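Local coordinates for secretion activator protein, hypothetical (Brucella abortus bv. 1 str. 9-941, PDB 7DNP) that is a muramidase-type autolysin of the glycosyl hydrolase 108 family that probably cleaves peptidoglycan glycan strands in support of type IV secretion, at residues A80-A85 with R129-L134; D136-W141 with T156-R161; M33-A38 with K54-T59. One frame throughout, in Å; residues are numbered along the deposited sequence.

Interaction 1: residues A80-A85 with R129-L134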
loop_
_atom_site.group_PDB
_atom_site.type_symbol
_atom_site.label_atom_id
_atom_site.label_comp_id
_atom_site.label_asym_id
_atom_site.label_seq_id
_atom_site.Cartn_x
_atom_site.Cartn_y
_atom_site.Cartn_z
ATOM N N ALA A 80 7.723 -4.994 11.794
ATOM C CA ALA A 80 6.302 -5.288 11.891
ATOM C C ALA A 80 5.518 -4.010 12.160
ATOM O O ALA A 80 5.947 -3.149 12.937
ATOM C CB ALA A 80 6.045 -6.312 13.000
ATOM N N GLY A 81 4.380 -3.882 11.507
ATOM C CA GLY A 81 3.585 -2.659 11.573
ATOM C C GLY A 81 3.984 -1.614 10.559
ATOM O O GLY A 81 3.138 -1.104 9.824
ATOM N N VAL A 82 5.272 -1.267 10.524
ATOM C CA VAL A 82 5.779 -0.413 9.454
ATOM C C VAL A 82 5.502 -1.052 8.101
ATOM O O VAL A 82 5.127 -0.368 7.140
ATOM C CB VAL A 82 7.283 -0.141 9.645
ATOM C CG1 VAL A 82 7.842 0.608 8.443
ATOM C CG2 VAL A 82 7.530 0.645 10.931
ATOM N N ASP A 83 5.689 -2.373 8.007
ATOM C CA ASP A 83 5.423 -3.080 6.757
ATOM C C ASP A 83 3.985 -2.865 6.298
ATOM O O ASP A 83 3.741 -2.528 5.134
ATOM C CB ASP A 83 5.738 -4.574 6.913
ATOM C CG ASP A 83 5.158 -5.186 8.187
ATOM O OD1 ASP A 83 4.341 -4.537 8.871
ATOM O OD2 ASP A 83 5.520 -6.344 8.498
ATOM N N HIS A 84 3.020 -3.015 7.211
ATOM C CA HIS A 84 1.614 -2.901 6.827
ATOM C C HIS A 84 1.262 -1.479 6.414
ATOM O O HIS A 84 0.557 -1.273 5.417
ATOM C CB HIS A 84 0.708 -3.362 7.969
ATOM C CG HIS A 84 -0.754 -3.230 7.667
ATOM N ND1 HIS A 84 -1.397 -4.028 6.748
ATOM C CD2 HIS A 84 -1.693 -2.383 8.154
ATOM C CE1 HIS A 84 -2.673 -3.685 6.685
ATOM N NE2 HIS A 84 -2.877 -2.688 7.526
ATOM N N ALA A 85 1.730 -0.487 7.174
ATOM C CA ALA A 85 1.462 0.904 6.823
ATOM C C ALA A 85 2.022 1.242 5.447
ATOM O O ALA A 85 1.387 1.960 4.668
ATOM C CB ALA A 85 2.060 1.837 7.876
ATOM N N ARG A 129 6.474 5.159 16.015
ATOM C CA ARG A 129 6.715 6.525 15.564
ATOM C C ARG A 129 6.754 6.601 14.042
ATOM O O ARG A 129 6.164 7.509 13.443
ATOM C CB ARG A 129 8.016 7.057 16.166
ATOM C CG ARG A 129 8.476 8.375 15.557
ATOM C CD ARG A 129 9.662 8.954 16.313
ATOM N NE ARG A 129 9.243 9.920 17.326
ATOM C CZ ARG A 129 8.970 9.607 18.591
ATOM N NH1 ARG A 129 9.075 8.349 19.006
ATOM N NH2 ARG A 129 8.597 10.552 19.441
ATOM N N ILE A 130 7.448 5.657 13.399
ATOM C CA ILE A 130 7.452 5.601 11.939
ATOM C C ILE A 130 6.033 5.453 11.409
ATOM O O ILE A 130 5.631 6.143 10.461
ATOM C CB ILE A 130 8.355 4.453 11.448
ATOM C CG1 ILE A 130 9.811 4.713 11.835
ATOM C CG2 ILE A 130 8.213 4.271 9.937
ATOM C CD1 ILE A 130 10.778 3.697 11.266
ATOM N N ILE A 131 5.247 4.562 12.022
ATOM C CA ILE A 131 3.882 4.317 11.561
ATOM C C ILE A 131 3.054 5.593 11.634
ATOM O O ILE A 131 2.348 5.950 10.683
ATOM C CB ILE A 131 3.233 3.184 12.376
ATOM C CG1 ILE A 131 3.906 1.844 12.065
ATOM C CG2 ILE A 131 1.732 3.124 12.092
ATOM C CD1 ILE A 131 3.591 0.758 13.078
ATOM N N ASN A 132 3.125 6.298 12.770
ATOM C CA ASN A 132 2.318 7.505 12.934
ATOM C C ASN A 132 2.768 8.600 11.981
ATOM O O ASN A 132 1.931 9.282 11.373
ATOM C CB ASN A 132 2.377 7.996 14.381
ATOM C CG ASN A 132 1.463 7.208 15.298
ATOM O OD1 ASN A 132 0.284 7.028 15.006
ATOM N ND2 ASN A 132 2.008 6.720 16.406
ATOM N N GLU A 133 4.082 8.782 11.829
ATOM C CA GLU A 133 4.571 9.858 10.973
ATOM C C GLU A 133 4.320 9.567 9.498
ATOM O O GLU A 133 4.064 10.495 8.724
ATOM C CB GLU A 133 6.057 10.099 11.227
ATOM C CG GLU A 133 6.306 10.894 12.497
ATOM C CD GLU A 133 7.770 11.068 12.803
ATOM O OE1 GLU A 133 8.577 11.105 11.852
ATOM O OE2 GLU A 133 8.112 11.176 13.999
ATOM N N LEU A 134 4.382 8.293 9.094
ATOM C CA LEU A 134 4.090 7.949 7.705
ATOM C C LEU A 134 2.612 8.145 7.387
ATOM O O LEU A 134 2.265 8.662 6.319
ATOM C CB LEU A 134 4.514 6.509 7.413
ATOM C CG LEU A 134 4.217 5.982 6.004
ATOM C CD1 LEU A 134 5.008 6.747 4.942
ATOM C CD2 LEU A 134 4.501 4.488 5.915
#
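Gly81, whose carbonyl carbon packs against Ile131, gives its backbone N-H to Asp83 OD1, an oxygen that also receives the N-H of His84. Both bonds are weak, with N-H...O angles of 118° and 130°, but together with the grip of Thr5 OG1 and Ala2 N on OD2 they fasten the carboxylate to the start of helix 82-93. An acidic residue suits this first turn, where backbone N-H groups still need acceptors. The contact is a helix-helix packing within the lysozyme-like, largely helical fold: the beginning of helix 82-93 lies against helix 127-142, and every residue that touches is buried. Gly81 is the N-cap, and its O accepts the N-H of Ala85 at 3.1 Å. Its positive phi is natural for glycine, and the lack of a CB leaves room for the delta methyl of Ile131. CG1 of Ile131 lies beside its own backbone N (chi1 -68°) and, with chi2 extended, sends CD1 in against the Gly81-Val82 peptide, 3.5 Å from Gly81 C and 3.7 Å from Val82 N. Val82, branched at CB, offers both methyls to Ile130, whose CG2 lies 3.8 Å from Val82 CG2 and 4.0 Å from Val82 CG1. One turn on, Ala85 points toward the partner helix, and its small side chain lets the two backbones stay near. Helix 95-106 covers Ile130 through Leu102 and Val106, while helix 148-170 covers Ile131 through Ala166 and Leu167. Methyls packed against other methyls and against a peptide unit thus join the sequence region of the hydrolase to that of the predicted peptidoglycan domain. At its far end the CB of Ala85 meets a single branch of Leu134, CD2, at 4.1 Å.

Interaction 2: residues D136-W141 with T156-R161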
loop_
_atom_site.group_PDB
_atom_site.type_symbol
_atom_site.label_atom_id
_atom_site.label_comp_id
_atom_site.label_asym_id
_atom_site.label_seq_id
_atom_site.Cartn_x
_atom_site.Cartn_y
_atom_site.Cartn_z
ATOM N N ASP A 136 0.583 10.230 8.890
ATOM C CA ASP A 136 0.375 11.678 8.844
ATOM C C ASP A 136 0.868 12.251 7.524
ATOM O O ASP A 136 0.182 13.056 6.883
ATOM C CB ASP A 136 1.099 12.368 10.005
ATOM C CG ASP A 136 0.442 12.132 11.353
ATOM O OD1 ASP A 136 -0.697 11.616 11.418
ATOM O OD2 ASP A 136 1.091 12.470 12.363
ATOM N N ALA A 137 2.084 11.873 7.121
ATOM C CA ALA A 137 2.638 12.351 5.856
ATOM C C ALA A 137 1.789 11.912 4.671
ATOM O O ALA A 137 1.710 12.623 3.662
ATOM C CB ALA A 137 4.075 11.851 5.698
ATOM N N ARG A 138 1.146 10.747 4.774
ATOM C CA ARG A 138 0.252 10.295 3.713
ATOM C C ARG A 138 -0.976 11.192 3.619
ATOM O O ARG A 138 -1.385 11.592 2.521
ATOM C CB ARG A 138 -0.150 8.843 3.970
ATOM C CG ARG A 138 -1.121 8.252 2.961
ATOM C CD ARG A 138 -1.420 6.806 3.329
ATOM N NE ARG A 138 -2.331 6.165 2.389
ATOM C CZ ARG A 138 -2.800 4.934 2.537
ATOM N NH1 ARG A 138 -2.441 4.214 3.593
ATOM N NH2 ARG A 138 -3.636 4.427 1.641
ATOM N N LEU A 139 -1.575 11.516 4.768
ATOM C CA LEU A 139 -2.735 12.403 4.786
ATOM C C LEU A 139 -2.390 13.778 4.232
ATOM O O LEU A 139 -3.157 14.355 3.452
ATOM C CB LEU A 139 -3.276 12.529 6.211
ATOM C CG LEU A 139 -4.226 11.429 6.683
ATOM C CD1 LEU A 139 -4.368 11.459 8.201
ATOM C CD2 LEU A 139 -5.579 11.585 6.006
ATOM N N ALA A 140 -1.240 14.322 4.633
ATOM C CA ALA A 140 -0.823 15.628 4.135
ATOM C C ALA A 140 -0.605 15.599 2.626
ATOM O O ALA A 140 -0.913 16.572 1.926
ATOM C CB ALA A 140 0.452 16.079 4.854
ATOM N N TRP A 141 -0.081 14.487 2.105
ATOM C CA TRP A 141 0.149 14.398 0.666
ATOM C C TRP A 141 -1.164 14.245 -0.096
ATOM O O TRP A 141 -1.338 14.843 -1.164
ATOM C CB TRP A 141 1.098 13.242 0.354
ATOM C CG TRP A 141 1.305 13.022 -1.115
ATOM C CD1 TRP A 141 2.112 13.745 -1.953
ATOM C CD2 TRP A 141 0.691 12.012 -1.923
ATOM N NE1 TRP A 141 2.034 13.244 -3.230
ATOM C CE2 TRP A 141 1.171 12.180 -3.239
ATOM C CE3 TRP A 141 -0.217 10.981 -1.661
ATOM C CZ2 TRP A 141 0.771 11.356 -4.289
ATOM C CZ3 TRP A 141 -0.611 10.161 -2.709
ATOM C CH2 TRP A 141 -0.116 10.355 -4.005
ATOM N N THR A 156 -9.488 9.518 4.373
ATOM C CA THR A 156 -9.155 9.767 5.772
ATOM C C THR A 156 -9.545 8.584 6.645
ATOM O O THR A 156 -8.789 8.181 7.536
ATOM C CB THR A 156 -9.849 11.044 6.247
ATOM O OG1 THR A 156 -9.423 12.143 5.436
ATOM C CG2 THR A 156 -9.511 11.337 7.700
ATOM N N SER A 157 -10.714 8.000 6.383
ATOM C CA SER A 157 -11.156 6.841 7.148
ATOM C C SER A 157 -10.274 5.628 6.864
ATOM O O SER A 157 -9.963 4.851 7.775
ATOM C CB SER A 157 -12.626 6.553 6.829
ATOM O OG SER A 157 -13.069 5.360 7.442
ATOM N N ARG A 158 -9.844 5.466 5.611
ATOM C CA ARG A 158 -8.959 4.360 5.261
ATOM C C ARG A 158 -7.631 4.458 6.004
ATOM O O ARG A 158 -7.144 3.467 6.557
ATOM C CB ARG A 158 -8.730 4.332 3.748
ATOM C CG ARG A 158 -7.611 3.399 3.311
ATOM C CD ARG A 158 -7.495 3.341 1.795
ATOM N NE ARG A 158 -6.558 2.304 1.368
ATOM C CZ ARG A 158 -6.587 1.717 0.175
ATOM N NH1 ARG A 158 -7.511 2.059 -0.715
ATOM N NH2 ARG A 158 -5.696 0.779 -0.128
ATOM N N VAL A 159 -7.028 5.652 6.028
ATOM C CA VAL A 159 -5.740 5.814 6.700
ATOM C C VAL A 159 -5.878 5.537 8.189
ATOM O O VAL A 159 -5.007 4.904 8.801
ATOM C CB VAL A 159 -5.161 7.218 6.437
ATOM C CG1 VAL A 159 -3.845 7.396 7.187
ATOM C CG2 VAL A 159 -4.952 7.438 4.946
ATOM N N SER A 160 -6.982 5.988 8.792
ATOM C CA SER A 160 -7.201 5.747 10.213
ATOM C C SER A 160 -7.241 4.255 10.524
ATOM O O SER A 160 -6.650 3.802 11.512
ATOM C CB SER A 160 -8.494 6.427 10.664
ATOM O OG SER A 160 -8.706 6.239 12.052
ATOM N N ARG A 161 -7.924 3.471 9.686
ATOM C CA ARG A 161 -8.004 2.033 9.921
ATOM C C ARG A 161 -6.656 1.360 9.703
ATOM O O ARG A 161 -6.300 0.419 10.423
ATOM C CB ARG A 161 -9.063 1.408 9.014
ATOM C CG ARG A 161 -9.436 -0.006 9.411
ATOM C CD ARG A 161 -9.719 -0.874 8.188
ATOM N NE ARG A 161 -10.484 -0.166 7.165
ATOM C CZ ARG A 161 -10.027 0.101 5.944
ATOM N NH1 ARG A 161 -8.803 -0.278 5.595
ATOM N NH2 ARG A 161 -10.791 0.750 5.073
#
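Arg138 reaches across to both Arg158 and Val159 from helix 127-142, which runs almost antiparallel to helix 148-170: the axes of the two short segments approach to 10.5 Å at 171°. CG stands opposite the backbone N (chi1 178°), and the chain stays extended to NE, which carries the guanidinium across to helix 148-170. On the way it runs alongside Val159, the two side chains pointing opposite ways. The methyl CG2 of Val159 lies over one face of the guanidinium, offset toward its rim, and is 3.9 Å from Arg138 NE; a small branched residue can pad the flat group in this way. At the edge of the same guanidinium, NH2 comes within 3.6 Å of Arg158 NE, the two planes being turned 66° apart. Both arginines are held by one carboxylate: Asp88 OD2 on helix 82-93 forms salt bridges with Arg138 NH1 and Arg158 NE. Leu139 follows on the outer side of the interface. Its CG sits 4.1 Å from Val159 CG1, and its CD2 branch crosses Thr156, 3.9 Å from OG1, whose polar partner is the backbone O of Gly152. Threonine fits here because its hydroxyl turns back onto its own helix and can border a hydrophobic neighbour. Two residues further, Trp141 turns to another side of helix 127-142, rests on Arg97 and Ser93, and touches the bound glycopeptide; the Arg158 side chain also comes to about 4 Å from that ligand. The chemistry implies a three-helix junction in which a shared aspartate probably offsets the charge of two closely set arginines, while Leu139 and Val159 supply the apolar contact, with the Arg158 and Trp141 side of the junction next to the bound glycopeptide.

Interaction 3: residues M33-A38 with K54-T59. With H9U ((2R)-2-[[(2S)-2-[[(2R)-2-[(2R,3S,4R,5R,6S)-5-acetamido-3-[(2S,3R,4R,5S,6R)-3-acetamido-6-(hydroxymethyl)-4,5-bis(oxidanyl)oxan-2-yl]oxy-2-(hydroxymethyl)-6-oxidanyl-oxan-4-yl]oxypropanoyl]amino]propanoyl]amino]pentanedioic acid), chain B.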
loop_
_atom_site.group_PDB
_atom_site.type_symbol
_atom_site.label_atom_id
_atom_site.label_comp_id
_atom_site.label_asym_id
_atom_site.label_seq_id
_atom_site.Cartn_x
_atom_site.Cartn_y
_atom_site.Cartn_z
ATOM N N MET A 33 -10.836 -6.722 -6.851
ATOM C CA MET A 33 -10.075 -6.952 -5.623
ATOM C C MET A 33 -9.013 -5.874 -5.426
ATOM O O MET A 33 -7.929 -6.132 -4.893
ATOM C CB MET A 33 -9.450 -8.349 -5.618
ATOM C CG MET A 33 -10.468 -9.459 -5.795
ATOM S SD MET A 33 -9.736 -11.006 -6.336
ATOM C CE MET A 33 -9.435 -10.642 -8.069
ATOM N N GLY A 34 -9.319 -4.655 -5.871
ATOM C CA GLY A 34 -8.413 -3.535 -5.753
ATOM C C GLY A 34 -7.421 -3.383 -6.886
ATOM O O GLY A 34 -6.730 -2.358 -6.946
ATOM N N ILE A 35 -7.330 -4.354 -7.788
ATOM C CA ILE A 35 -6.353 -4.328 -8.872
ATOM C C ILE A 35 -6.911 -3.510 -10.031
ATOM O O ILE A 35 -7.988 -3.818 -10.556
ATOM C CB ILE A 35 -5.997 -5.752 -9.324
ATOM C CG1 ILE A 35 -5.498 -6.576 -8.136
ATOM C CG2 ILE A 35 -4.958 -5.716 -10.437
ATOM C CD1 ILE A 35 -4.129 -6.165 -7.653
ATOM N N THR A 36 -6.175 -2.478 -10.445
ATOM C CA THR A 36 -6.618 -1.625 -11.538
ATOM C C THR A 36 -6.197 -2.206 -12.882
ATOM O O THR A 36 -5.410 -3.156 -12.968
ATOM C CB THR A 36 -6.053 -0.212 -11.412
ATOM O OG1 THR A 36 -4.653 -0.228 -11.730
ATOM C CG2 THR A 36 -6.257 0.331 -10.006
ATOM N N LEU A 37 -6.720 -1.595 -13.948
ATOM C CA LEU A 37 -6.425 -2.072 -15.293
ATOM C C LEU A 37 -4.955 -1.872 -15.639
ATOM O O LEU A 37 -4.332 -2.744 -16.258
ATOM C CB LEU A 37 -7.324 -1.361 -16.303
ATOM C CG LEU A 37 -7.268 -1.862 -17.743
ATOM C CD1 LEU A 37 -8.667 -1.884 -18.337
ATOM C CD2 LEU A 37 -6.342 -0.995 -18.577
ATOM N N ALA A 38 -4.385 -0.729 -15.250
ATOM C CA ALA A 38 -2.984 -0.455 -15.557
ATOM C C ALA A 38 -2.068 -1.427 -14.832
ATOM O O ALA A 38 -1.037 -1.847 -15.370
ATOM C CB ALA A 38 -2.636 0.985 -15.183
ATOM N N LYS A 54 -12.249 -7.804 -15.051
ATOM C CA LYS A 54 -13.427 -8.438 -14.471
ATOM C C LYS A 54 -13.219 -9.934 -14.242
ATOM O O LYS A 54 -13.751 -10.490 -13.275
ATOM C CB LYS A 54 -14.636 -8.191 -15.376
ATOM C CG LYS A 54 -15.975 -8.526 -14.757
ATOM C CD LYS A 54 -17.114 -7.907 -15.557
ATOM C CE LYS A 54 -18.435 -7.988 -14.804
ATOM N NZ LYS A 54 -19.106 -9.307 -14.999
ATOM N N ALA A 55 -12.443 -10.598 -15.099
ATOM C CA ALA A 55 -12.193 -12.028 -14.950
ATOM C C ALA A 55 -10.992 -12.351 -14.064
ATOM O O ALA A 55 -10.704 -13.532 -13.858
ATOM C CB ALA A 55 -11.999 -12.679 -16.326
ATOM N N LEU A 56 -10.292 -11.345 -13.536
ATOM C CA LEU A 56 -9.104 -11.581 -12.718
ATOM C C LEU A 56 -9.385 -12.573 -11.596
ATOM O O LEU A 56 -10.392 -12.464 -10.891
ATOM C CB LEU A 56 -8.608 -10.260 -12.128
ATOM C CG LEU A 56 -7.302 -10.314 -11.328
ATOM C CD1 LEU A 56 -6.167 -10.826 -12.192
ATOM C CD2 LEU A 56 -6.959 -8.942 -10.763
ATOM N N THR A 57 -8.487 -13.544 -11.436
ATOM C CA THR A 57 -8.583 -14.532 -10.372
ATOM C C THR A 57 -7.930 -14.003 -9.098
ATOM O O THR A 57 -7.054 -13.138 -9.132
ATOM C CB THR A 57 -7.914 -15.854 -10.767
ATOM O OG1 THR A 57 -6.485 -15.696 -10.758
ATOM C CG2 THR A 57 -8.367 -16.317 -12.150
ATOM N N LYS A 58 -8.367 -14.550 -7.960
ATOM C CA LYS A 58 -7.760 -14.170 -6.690
ATOM C C LYS A 58 -6.306 -14.624 -6.605
ATOM O O LYS A 58 -5.483 -13.938 -5.993
ATOM C CB LYS A 58 -8.572 -14.739 -5.524
ATOM C CG LYS A 58 -8.142 -14.232 -4.156
ATOM C CD LYS A 58 -9.100 -14.689 -3.056
ATOM C CE LYS A 58 -8.751 -14.045 -1.721
ATOM N NZ LYS A 58 -9.512 -14.641 -0.584
ATOM N N THR A 59 -5.969 -15.761 -7.221
ATOM C CA THR A 59 -4.582 -16.213 -7.226
ATOM C C THR A 59 -3.679 -15.209 -7.928
ATOM O O THR A 59 -2.604 -14.866 -7.423
ATOM C CB THR A 59 -4.469 -17.584 -7.895
ATOM O OG1 THR A 59 -5.101 -18.567 -7.074
ATOM C CG2 THR A 59 -2.999 -17.969 -8.087
HETATM C C22 H9U B . -6.087 2.489 -6.407
HETATM C C24 H9U B . -7.978 3.923 -5.801
HETATM C C26 H9U B . -6.906 1.268 -5.943
HETATM C C28 H9U B . -8.824 2.686 -5.461
HETATM C C23 H9U B . -6.949 3.621 -6.818
HETATM C C25 H9U B . -3.917 2.402 -7.345
HETATM C C27 H9U B . -3.014 1.275 -7.903
HETATM C C29 H9U B . -1.587 1.672 -7.862
HETATM C C30 H9U B . -1.346 2.976 -8.509
HETATM C C31 H9U B . -2.218 4.051 -7.844
HETATM C C32 H9U B . -6.442 5.832 -7.839
HETATM C C33 H9U B . -6.018 0.281 -5.252
HETATM C C34 H9U B . -1.952 5.401 -8.439
HETATM C C35 H9U B . -9.156 6.128 -5.375
HETATM C C36 H9U B . -5.951 7.110 -7.166
HETATM C C37 H9U B . -3.529 -1.269 -7.543
HETATM C C38 H9U B . -5.830 5.685 -9.222
HETATM C C39 H9U B . -4.709 8.192 -5.250
HETATM C C40 H9U B . -10.122 7.229 -5.800
HETATM C C41 H9U B . -3.643 -2.402 -6.524
HETATM C C42 H9U B . -3.367 8.530 -5.890
HETATM C C43 H9U B . -2.101 9.718 -7.753
HETATM C C44 H9U B . -4.500 7.912 -3.774
HETATM C C45 H9U B . -1.889 8.776 -8.930
HETATM C C46 H9U B . -2.179 11.138 -8.294
HETATM C C47 H9U B . -0.793 11.777 -8.374
HETATM C C48 H9U B . -0.871 13.219 -8.869
HETATM N N18 H9U B . -8.926 4.994 -6.236
HETATM N N19 H9U B . -3.172 0.055 -7.049
HETATM N N20 H9U B . -5.194 6.994 -5.915
HETATM N N21 H9U B . -3.352 9.374 -7.091
HETATM O O01 H9U B . -5.257 2.101 -7.527
HETATM O O02 H9U B . -7.974 1.594 -4.991
HETATM O O03 H9U B . -3.631 3.694 -7.991
HETATM O O04 H9U B . -6.037 4.781 -6.988
HETATM O O05 H9U B . -9.488 2.267 -6.584
HETATM O O06 H9U B . -0.745 0.638 -8.501
HETATM O O07 H9U B . 0.039 3.341 -8.371
HETATM O O08 H9U B . -6.849 -0.732 -4.753
HETATM O O09 H9U B . -2.261 5.375 -9.804
HETATM O O10 H9U B . -8.594 6.209 -4.332
HETATM O O11 H9U B . -6.182 8.171 -7.637
HETATM O O12 H9U B . -3.723 -1.486 -8.697
HETATM O O13 H9U B . -2.367 8.096 -5.418
HETATM O O14 H9U B . -0.721 8.413 -9.237
HETATM O O15 H9U B . -2.880 8.366 -9.591
HETATM O O16 H9U B . -1.995 13.729 -9.129
HETATM O O17 H9U B . 0.188 13.889 -9.016
#
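The methionine chain of Met33 bends at chi3 (-76°), and this turn lays its SD and CE over the backbone of residues 56-58, while Leu56 holds CG anti to its N, and its chi2 of 59° turns the CD2 branch onto Ile35. CE of Met33 is 3.5 Å from Leu56 O and 3.6 Å from Thr57 O, and the sulfur lies 3.7 Å from Lys58 CA. A long, flexible, unbranched residue is well suited to such an uneven strip of main chain. Leu56 CD2 meets Ile35 at its branch point, 3.6 Å from CB, the two side chains crossing at about a right angle. Ala61, Ile64 and Tyr65 of helix 58-70 extend the apolar surroundings of Ile35.

The other side of 33-38 serves the sugar cleft of this lysozyme-clan domain. Gly34 O accepts a hydrogen bond from the hydroxymethyl oxygen O08 of the muramic unit at 2.7 Å; Gly34 has a positive phi, and with no CB it leaves room for that hydroxyl. Thr36 N donates to O12, the acetamido oxygen of the glucosamine, at 3.2 Å and 164°. Segment 33-38 thus gives mainly backbone polar groups to the glycan, while the Met33 and Ile35 side chains pack on the loop and first turn of helix 58-70; Ile35, through CD1, also comes 4.0 Å from the ligand's acetamido methyl C41.

From the N terminus, interaction 3 closes first, bringing 33-38 back to 54-59 across an intervening 15 residues and tying the small sheet beside the sugar cleft to the entry of helix 58-70. Interaction 1 makes the longest closure, with 43 residues between 80-85 and 129-134, and joins the glycosyl hydrolase 108 and peptidoglycan sequence regions. Interaction 2 follows at once on the same helix 127-142, closing the hairpin of that helix with helix 148-170. The three run in series, neither nesting nor crossing. Interactions 1 and 3 lie on opposite sides of the chain's centre, about 27 Å apart between centres, while 2 and 3 both border the ligand cleft.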